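Local coordinates for GTP-binding protein (Thermus thermophilus, PDB 2DBY) that binds guanine nucleotides and is probably a ribosome-associated ATPase of the YchF/OLA1 subfamily of Obg-like P-loop GTPases, at residues R145-L150 against A166-Y171. Numbering follows the deposited sequence.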
ATOM      1  N   ARG A 145      -8.031 -22.763  15.949  1.00 18.17           N
ATOM      2  CA  ARG A 145      -9.034 -22.202  16.849  1.00 18.70           C
ATOM      3  C   ARG A 145     -10.336 -21.895  16.116  1.00 23.77           C
ATOM      4  O   ARG A 145     -11.417 -22.184  16.625  1.00 21.80           O
ATOM      5  CB  ARG A 145      -8.514 -20.928  17.517  1.00 19.38           C
ATOM      6  CG  ARG A 145      -7.443 -21.158  18.551  1.00 25.58           C
ATOM      7  CD  ARG A 145      -7.128 -19.848  19.284  1.00 26.49           C
ATOM      8  NE  ARG A 145      -6.347 -18.906  18.483  1.00 29.90           N
ATOM      9  CZ  ARG A 145      -5.018 -18.928  18.385  1.00 29.61           C
ATOM     10  NH1 ARG A 145      -4.309 -19.847  19.037  1.00 33.53           N
ATOM     11  NH2 ARG A 145      -4.392 -18.025  17.649  1.00 31.39           N
ATOM     12  N   ARG A 146     -10.253 -21.316  14.917  1.00 17.91           N
ATOM     13  CA  ARG A 146     -11.475 -21.001  14.178  1.00 17.78           C
ATOM     14  C   ARG A 146     -12.215 -22.250  13.701  1.00 17.28           C
ATOM     15  O   ARG A 146     -13.443 -22.281  13.715  1.00 17.68           O
ATOM     16  CB  ARG A 146     -11.160 -20.099  12.962  1.00 19.89           C
ATOM     17  CG  ARG A 146     -10.600 -18.725  13.323  1.00 24.00           C
ATOM     18  CD  ARG A 146     -11.440 -18.053  14.402  1.00 24.75           C
ATOM     19  NE  ARG A 146     -12.757 -17.678  13.892  1.00 29.77           N
ATOM     20  CZ  ARG A 146     -13.818 -17.466  14.660  1.00 35.82           C
ATOM     21  NH1 ARG A 146     -13.723 -17.603  15.981  1.00 32.76           N
ATOM     22  NH2 ARG A 146     -14.964 -17.091  14.106  1.00 38.61           N
ATOM     23  N   LEU A 147     -11.488 -23.284  13.284  1.00 16.30           N
ATOM     24  CA  LEU A 147     -12.154 -24.504  12.814  1.00 15.75           C
ATOM     25  C   LEU A 147     -13.025 -25.082  13.921  1.00 22.24           C
ATOM     26  O   LEU A 147     -14.151 -25.521  13.678  1.00 19.40           O
ATOM     27  CB  LEU A 147     -11.127 -25.547  12.350  1.00 15.19           C
ATOM     28  CG  LEU A 147     -10.481 -25.298  10.972  1.00 16.46           C
ATOM     29  CD1 LEU A 147      -9.306 -26.222  10.774  1.00 20.17           C
ATOM     30  CD2 LEU A 147     -11.531 -25.531   9.862  1.00 18.88           C
ATOM     31  N   GLU A 148     -12.509 -25.063  15.142  1.00 22.99           N
ATOM     32  CA  GLU A 148     -13.266 -25.590  16.278  1.00 26.03           C
ATOM     33  C   GLU A 148     -14.504 -24.749  16.544  1.00 23.96           C
ATOM     34  O   GLU A 148     -15.593 -25.289  16.703  1.00 26.50           O
ATOM     35  CB  GLU A 148     -12.394 -25.635  17.540  1.00 29.93           C
ATOM     36  CG  GLU A 148     -11.105 -26.436  17.365  1.00 43.35           C
ATOM     37  CD  GLU A 148     -10.780 -27.340  18.549  1.00 52.37           C
ATOM     38  OE1 GLU A 148      -9.661 -27.906  18.574  1.00 55.24           O
ATOM     39  OE2 GLU A 148     -11.641 -27.491  19.446  1.00 58.29           O
ATOM     40  N   ARG A 149     -14.330 -23.429  16.601  1.00 23.34           N
ATOM     41  CA  ARG A 149     -15.426 -22.505  16.847  1.00 21.41           C
ATOM     42  C   ARG A 149     -16.461 -22.502  15.730  1.00 22.86           C
ATOM     43  O   ARG A 149     -17.659 -22.574  16.003  1.00 20.67           O
ATOM     44  CB  ARG A 149     -14.897 -21.077  17.032  1.00 29.10           C
ATOM     45  CG  ARG A 149     -14.375 -20.765  18.428  1.00 39.06           C
ATOM     46  CD  ARG A 149     -15.417 -19.960  19.198  1.00 46.86           C
ATOM     47  NE  ARG A 149     -16.701 -20.654  19.238  1.00 53.28           N
ATOM     48  CZ  ARG A 149     -17.862 -20.084  19.545  1.00 56.36           C
ATOM     49  NH1 ARG A 149     -17.917 -18.792  19.843  1.00 60.97           N
ATOM     50  NH2 ARG A 149     -18.972 -20.809  19.550  1.00 57.97           N
ATOM     51  N   LEU A 150     -16.012 -22.419  14.477  1.00 18.78           N
ATOM     52  CA  LEU A 150     -16.937 -22.398  13.337  1.00 18.09           C
ATOM     53  C   LEU A 150     -17.744 -23.682  13.181  1.00 18.06           C
ATOM     54  O   LEU A 150     -18.914 -23.641  12.770  1.00 20.78           O
ATOM     55  CB  LEU A 150     -16.165 -22.114  12.033  1.00 15.91           C
ATOM     56  CG  LEU A 150     -15.697 -20.658  11.894  1.00 14.18           C
ATOM     57  CD1 LEU A 150     -14.707 -20.538  10.723  1.00 13.81           C
ATOM     58  CD2 LEU A 150     -16.898 -19.749  11.645  1.00 18.78           C
ATOM     59  N   ALA A 166     -14.266 -22.678   3.975  1.00 14.75           N
ATOM     60  CA  ALA A 166     -13.110 -21.910   3.494  1.00 11.22           C
ATOM     61  C   ALA A 166     -11.918 -22.207   4.415  1.00 14.90           C
ATOM     62  O   ALA A 166     -10.784 -22.413   3.965  1.00 12.61           O
ATOM     63  CB  ALA A 166     -13.438 -20.421   3.521  1.00 15.96           C
ATOM     64  N   ALA A 167     -12.175 -22.197   5.719  1.00 13.27           N
ATOM     65  CA  ALA A 167     -11.124 -22.473   6.698  1.00 13.85           C
ATOM     66  C   ALA A 167     -10.526 -23.879   6.482  1.00 12.21           C
ATOM     67  O   ALA A 167      -9.307 -24.061   6.601  1.00 11.70           O
ATOM     68  CB  ALA A 167     -11.687 -22.335   8.130  1.00 17.05           C
ATOM     69  N   GLU A 168     -11.371 -24.863   6.159  1.00 14.52           N
ATOM     70  CA  GLU A 168     -10.881 -26.240   5.920  1.00 12.94           C
ATOM     71  C   GLU A 168      -9.874 -26.221   4.770  1.00 12.21           C
ATOM     72  O   GLU A 168      -8.836 -26.883   4.827  1.00 13.01           O
ATOM     73  CB  GLU A 168     -12.043 -27.179   5.509  1.00 17.68           C
ATOM     74  CG  GLU A 168     -13.170 -27.433   6.526  1.00 24.90           C
ATOM     75  CD  GLU A 168     -12.802 -28.430   7.609  1.00 24.91           C
ATOM     76  OE1 GLU A 168     -13.716 -28.833   8.374  1.00 20.98           O
ATOM     77  OE2 GLU A 168     -11.609 -28.804   7.706  1.00 24.22           O
ATOM     78  N   GLY A 169     -10.195 -25.457   3.723  1.00 10.57           N
ATOM     79  CA  GLY A 169      -9.322 -25.395   2.553  1.00 11.85           C
ATOM     80  C   GLY A 169      -8.027 -24.680   2.861  1.00 12.98           C
ATOM     81  O   GLY A 169      -6.956 -25.141   2.487  1.00  9.68           O
ATOM     82  N   LEU A 170      -8.126 -23.549   3.541  1.00 11.68           N
ATOM     83  CA  LEU A 170      -6.936 -22.786   3.916  1.00 10.85           C
ATOM     84  C   LEU A 170      -6.046 -23.628   4.809  1.00 10.76           C
ATOM     85  O   LEU A 170      -4.837 -23.559   4.712  1.00 12.91           O
ATOM     86  CB  LEU A 170      -7.356 -21.487   4.631  1.00 10.92           C
ATOM     87  CG  LEU A 170      -7.919 -20.430   3.656  1.00 11.00           C
ATOM     88  CD1 LEU A 170      -8.759 -19.409   4.387  1.00 13.02           C
ATOM     89  CD2 LEU A 170      -6.753 -19.768   2.919  1.00 13.13           C
ATOM     90  N   TYR A 171      -6.641 -24.433   5.689  1.00  9.87           N
ATOM     91  CA  TYR A 171      -5.808 -25.241   6.578  1.00 13.44           C
ATOM     92  C   TYR A 171      -4.951 -26.246   5.786  1.00 12.62           C
ATOM     93  O   TYR A 171      -3.792 -26.466   6.113  1.00 14.23           O
ATOM     94  CB  TYR A 171      -6.673 -25.956   7.606  1.00 12.71           C
ATOM     95  CG  TYR A 171      -5.872 -26.499   8.772  1.00 13.96           C
ATOM     96  CD1 TYR A 171      -5.227 -25.639   9.660  1.00 16.94           C
ATOM     97  CD2 TYR A 171      -5.790 -27.874   9.002  1.00 18.02           C
ATOM     98  CE1 TYR A 171      -4.520 -26.143  10.760  1.00 15.76           C
ATOM     99  CE2 TYR A 171      -5.090 -28.377  10.081  1.00 19.21           C
ATOM    100  CZ  TYR A 171      -4.463 -27.510  10.955  1.00 16.03           C
ATOM    101  OH  TYR A 171      -3.781 -28.007  12.036  1.00 19.20           O
TER
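Leu147 packs against Ala167, Glu168 and Tyr171 in an antiparallel helical hairpin of helices 124-156 and 161-175, much of it within a predicted coiled coil, in the G domain region of this Obg-family protein. The axes of the two short segments make 155° between their N-to-C directions and approach to 9.9 Å, a spacing consistent with the small Ala167 facing Leu147, whose CA lies 6.5 Å from that of Ala167. Apolar contacts dominate. Leu147 CD2 meets Ala167 CB at 3.6 Å, while Leu150 CD1 reaches the same methyl from farther off, at 4.4 Å. Phe192 of helix 187-195 also touches Ala167 and Leu150, joining a third helix to the hairpin. An alanine in place of Leu147 would probably open a gap where its two methyls now pack beside Ala167 and over the Tyr171 ring. Polar groups flank this apolar patch and are tied back to helix 124-156: Glu168 OE1 forms a salt bridge with Arg151, its carboxylate carbon CD lying 3.9 Å from Leu147 CD2, and Tyr171 OH hydrogen-bonds to Glu144. With CG anti to the backbone N (chi1 -164°), Tyr171 turns its ring toward helix 124-156, where Leu147 CD1 sits over one face, offset toward the rim and 4.0 Å from Tyr171 CG.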